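Local structure of SusD homolog (Bacteroides thetaiotaomicron VPI-5482, 3IV0) at residues K196-A207 with G260-A269. The protein is a SusD-like outer-membrane protein that probably binds glycans, although its own ligand is not known. Sequence-based numbering, arbitrary orientation.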
loop_
_atom_site.group_PDB
_atom_site.type_symbol
_atom_site.label_atom_id
_atom_site.label_comp_id
_atom_site.label_asym_id
_atom_site.label_seq_id
_atom_site.Cartn_x
_atom_site.Cartn_y
_atom_site.Cartn_z
ATOM N N LYS A 196 1.060 15.658 -9.602
ATOM C CA LYS A 196 1.034 14.417 -10.325
ATOM C C LYS A 196 1.453 13.247 -9.427
ATOM O O LYS A 196 2.572 13.208 -8.924
ATOM C CB LYS A 196 1.942 14.488 -11.545
ATOM C CG LYS A 196 1.744 13.357 -12.532
ATOM C CD LYS A 196 2.543 13.699 -13.809
ATOM C CE LYS A 196 2.055 12.941 -14.964
ATOM N NZ LYS A 196 2.217 11.570 -14.657
ATOM N N GLY A 197 0.525 12.301 -9.265
ATOM C CA GLY A 197 0.735 11.094 -8.433
ATOM C C GLY A 197 0.431 11.261 -6.959
ATOM O O GLY A 197 -0.010 10.329 -6.306
ATOM N N ILE A 198 0.597 12.472 -6.444
ATOM C CA ILE A 198 0.557 12.774 -5.043
ATOM C C ILE A 198 -0.690 13.518 -4.570
ATOM O O ILE A 198 -0.861 13.734 -3.369
ATOM C CB ILE A 198 1.836 13.512 -4.602
ATOM C CG1 ILE A 198 2.004 14.851 -5.336
ATOM C CG2 ILE A 198 3.084 12.612 -4.820
ATOM C CD1 ILE A 198 3.182 15.675 -4.741
ATOM N N ARG A 199 -1.555 13.895 -5.507
ATOM C CA ARG A 199 -2.893 14.361 -5.202
ATOM C C ARG A 199 -3.852 13.366 -5.832
ATOM O O ARG A 199 -3.620 12.874 -6.939
ATOM C CB ARG A 199 -3.101 15.773 -5.795
ATOM C CG ARG A 199 -2.211 16.840 -5.152
ATOM C CD ARG A 199 -2.662 17.261 -3.758
ATOM N NE ARG A 199 -3.907 18.016 -3.756
ATOM C CZ ARG A 199 -4.001 19.330 -3.949
ATOM N NH1 ARG A 199 -2.932 20.086 -4.110
ATOM N NH2 ARG A 199 -5.211 19.863 -3.964
ATOM N N ALA A 200 -4.906 13.021 -5.114
ATOM C CA ALA A 200 -5.829 12.018 -5.604
ATOM C C ALA A 200 -6.368 12.342 -6.997
ATOM O O ALA A 200 -6.829 13.464 -7.245
ATOM C CB ALA A 200 -7.023 11.866 -4.617
ATOM N N SER A 201 -6.349 11.351 -7.886
ATOM C CA SER A 201 -6.932 11.419 -9.211
ATOM C C SER A 201 -8.061 10.394 -9.303
ATOM O O SER A 201 -8.305 9.614 -8.369
ATOM C CB SER A 201 -5.892 11.081 -10.265
ATOM O OG SER A 201 -5.577 9.674 -10.226
ATOM N N ARG A 202 -8.721 10.352 -10.454
ATOM C CA ARG A 202 -9.741 9.338 -10.702
ATOM C C ARG A 202 -9.142 7.939 -10.542
ATOM O O ARG A 202 -9.767 7.026 -10.018
ATOM C CB ARG A 202 -10.365 9.539 -12.094
ATOM C CG ARG A 202 -11.623 8.690 -12.361
ATOM C CD ARG A 202 -12.203 9.021 -13.754
ATOM N NE ARG A 202 -13.467 8.318 -14.051
ATOM C CZ ARG A 202 -14.654 8.712 -13.622
ATOM N NH1 ARG A 202 -14.774 9.741 -12.817
ATOM N NH2 ARG A 202 -15.736 8.025 -13.958
ATOM N N GLY A 203 -7.938 7.751 -11.059
ATOM C CA GLY A 203 -7.217 6.482 -10.908
ATOM C C GLY A 203 -6.914 6.087 -9.483
ATOM O O GLY A 203 -7.018 4.912 -9.113
ATOM N N SER A 204 -6.615 7.054 -8.624
ATOM C CA SER A 204 -6.420 6.792 -7.209
ATOM C C SER A 204 -7.700 6.161 -6.608
ATOM O O SER A 204 -7.657 5.158 -5.857
ATOM C CB SER A 204 -6.139 8.080 -6.461
ATOM O OG SER A 204 -5.111 8.848 -7.044
ATOM N N VAL A 205 -8.831 6.796 -6.915
ATOM C CA VAL A 205 -10.124 6.340 -6.443
ATOM C C VAL A 205 -10.423 4.930 -6.928
ATOM O O VAL A 205 -10.830 4.082 -6.132
ATOM C CB VAL A 205 -11.264 7.299 -6.853
ATOM C CG1 VAL A 205 -12.628 6.729 -6.462
ATOM C CG2 VAL A 205 -11.055 8.716 -6.206
ATOM N N ILE A 206 -10.201 4.671 -8.216
ATOM C CA ILE A 206 -10.476 3.346 -8.749
ATOM C C ILE A 206 -9.617 2.289 -8.055
ATOM O O ILE A 206 -10.138 1.233 -7.660
ATOM C CB ILE A 206 -10.253 3.328 -10.275
ATOM C CG1 ILE A 206 -11.319 4.180 -10.986
ATOM C CG2 ILE A 206 -10.292 1.881 -10.800
ATOM C CD1 ILE A 206 -10.953 4.529 -12.421
ATOM N N ALA A 207 -8.327 2.521 -7.903
ATOM C CA ALA A 207 -7.450 1.533 -7.290
ATOM C C ALA A 207 -7.880 1.226 -5.870
ATOM O O ALA A 207 -7.945 0.066 -5.442
ATOM C CB ALA A 207 -6.013 1.986 -7.322
ATOM N N GLY A 260 5.627 10.371 -9.685
ATOM C CA GLY A 260 5.150 11.276 -10.695
ATOM C C GLY A 260 5.155 10.734 -12.113
ATOM O O GLY A 260 4.941 11.490 -13.063
ATOM N N SER A 261 5.319 9.431 -12.286
ATOM C CA SER A 261 5.304 8.829 -13.608
ATOM C C SER A 261 3.893 8.562 -14.098
ATOM O O SER A 261 2.930 8.588 -13.331
ATOM C CB SER A 261 6.069 7.493 -13.641
ATOM O OG SER A 261 5.238 6.430 -13.161
ATOM N N ASP A 262 3.778 8.211 -15.373
ATOM C CA ASP A 262 2.471 7.899 -15.950
ATOM C C ASP A 262 1.923 6.534 -15.505
ATOM O O ASP A 262 0.835 6.158 -15.902
ATOM C CB ASP A 262 2.531 7.868 -17.483
ATOM C CG ASP A 262 2.606 9.259 -18.117
ATOM O OD1 ASP A 262 2.644 10.266 -17.396
ATOM O OD2 ASP A 262 2.583 9.317 -19.363
ATOM N N GLU A 263 2.684 5.783 -14.707
ATOM C CA GLU A 263 2.238 4.509 -14.202
ATOM C C GLU A 263 1.654 4.662 -12.794
ATOM O O GLU A 263 0.911 3.786 -12.329
ATOM C CB GLU A 263 3.400 3.506 -14.213
ATOM C CG GLU A 263 2.966 2.120 -13.903
ATOM C CD GLU A 263 3.943 1.030 -14.226
ATOM O OE1 GLU A 263 4.761 1.202 -15.146
ATOM O OE2 GLU A 263 3.792 -0.060 -13.601
ATOM N N GLY A 264 1.959 5.747 -12.110
ATOM C CA GLY A 264 1.499 5.888 -10.738
ATOM C C GLY A 264 -0.007 6.097 -10.681
ATOM O O GLY A 264 -0.577 6.799 -11.517
ATOM N N LEU A 265 -0.676 5.499 -9.706
ATOM C CA LEU A 265 -2.085 5.787 -9.455
ATOM C C LEU A 265 -2.224 6.550 -8.134
ATOM O O LEU A 265 -3.068 7.459 -8.071
ATOM C CB LEU A 265 -2.965 4.525 -9.469
ATOM C CG LEU A 265 -3.051 3.836 -10.831
ATOM C CD1 LEU A 265 -3.863 2.550 -10.711
ATOM C CD2 LEU A 265 -3.599 4.727 -11.910
ATOM N N PHE A 266 -1.526 6.195 -7.063
ATOM C CA PHE A 266 -1.509 7.042 -5.859
ATOM C C PHE A 266 -0.164 6.868 -5.226
ATOM O O PHE A 266 0.330 5.732 -5.079
ATOM C CB PHE A 266 -2.651 6.765 -4.868
ATOM C CG PHE A 266 -2.673 7.762 -3.756
ATOM C CD1 PHE A 266 -2.948 9.093 -4.060
ATOM C CD2 PHE A 266 -2.266 7.448 -2.490
ATOM C CE1 PHE A 266 -2.875 10.058 -3.082
ATOM C CE2 PHE A 266 -2.177 8.423 -1.509
ATOM C CZ PHE A 266 -2.476 9.736 -1.821
ATOM N N GLU A 267 0.426 7.973 -4.786
ATOM C CA GLU A 267 1.767 8.020 -4.208
ATOM C C GLU A 267 1.785 8.947 -3.010
ATOM O O GLU A 267 1.036 9.912 -2.977
ATOM C CB GLU A 267 2.778 8.508 -5.266
ATOM C CG GLU A 267 2.626 7.803 -6.592
ATOM C CD GLU A 267 3.496 8.373 -7.697
ATOM O OE1 GLU A 267 4.243 9.346 -7.465
ATOM O OE2 GLU A 267 3.376 7.838 -8.823
ATOM N N ILE A 268 2.631 8.618 -2.043
ATOM C CA ILE A 268 2.922 9.464 -0.899
ATOM C C ILE A 268 4.168 10.253 -1.242
ATOM O O ILE A 268 5.186 9.686 -1.636
ATOM C CB ILE A 268 3.164 8.602 0.370
ATOM C CG1 ILE A 268 1.942 7.740 0.723
ATOM C CG2 ILE A 268 3.498 9.501 1.580
ATOM C CD1 ILE A 268 2.232 6.523 1.629
ATOM N N ALA A 269 4.114 11.584 -1.130
ATOM C CA ALA A 269 5.167 12.442 -1.601
ATOM C C ALA A 269 6.368 12.459 -0.666
ATOM O O ALA A 269 6.224 12.630 0.543
ATOM C CB ALA A 269 4.609 13.895 -1.743
HETATM O O HOH W 1 0.039 11.997 -1.451
HETATM O O HOH W 2 -2.806 9.527 -10.390
#
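K196 NZ forms a salt bridge with D262 OD1 at 3.1 Å, meeting the anti lone pair of that oxygen, and also donates to G260 O from above the carbonyl plane. The lysine runs out extended and bends only at its last torsion (chi4 -60°), which brings NZ within bonding distance of both acceptors. With an alanine at K196, D262 would probably lose its charge partner across this contact and G260 O this donor. Deeper in, S204 OG donates to L265 O at 2.7 Å, nearly in line with the C=O (157°), and accepts from S201 N. S204 N in turn bonds to S201 OG; this capping box opens helix 202-219 and holds the hydroxyl that donates to L265 O. A water joins S201 OG to L265 O. L265 and F266 form a classic beta bulge opposite F365 in the two-stranded antiparallel sheet 264-268/362-366; the contact joins this bulged strand to the start of helix 202-219 and the loop before it. Beyond the bulge, E267 N donates to G197 O at 2.8 Å, and a second water bridges I198 O and E267 O. E267 OE1 takes G260 N on its syn lone pair and is also bonded by N361, while E267 CB and CG lie against G197 O. The F266 ring turns its edge to S204 OG, 3.7 Å from CD1, and to A200 N, and meets F129 of helix 117-142 edge-to-face. Apolar packing follows: I198 CG2 meets A269 CB at 3.7 Å, and L265 CD1 touches A207 CB at 4.1 Å.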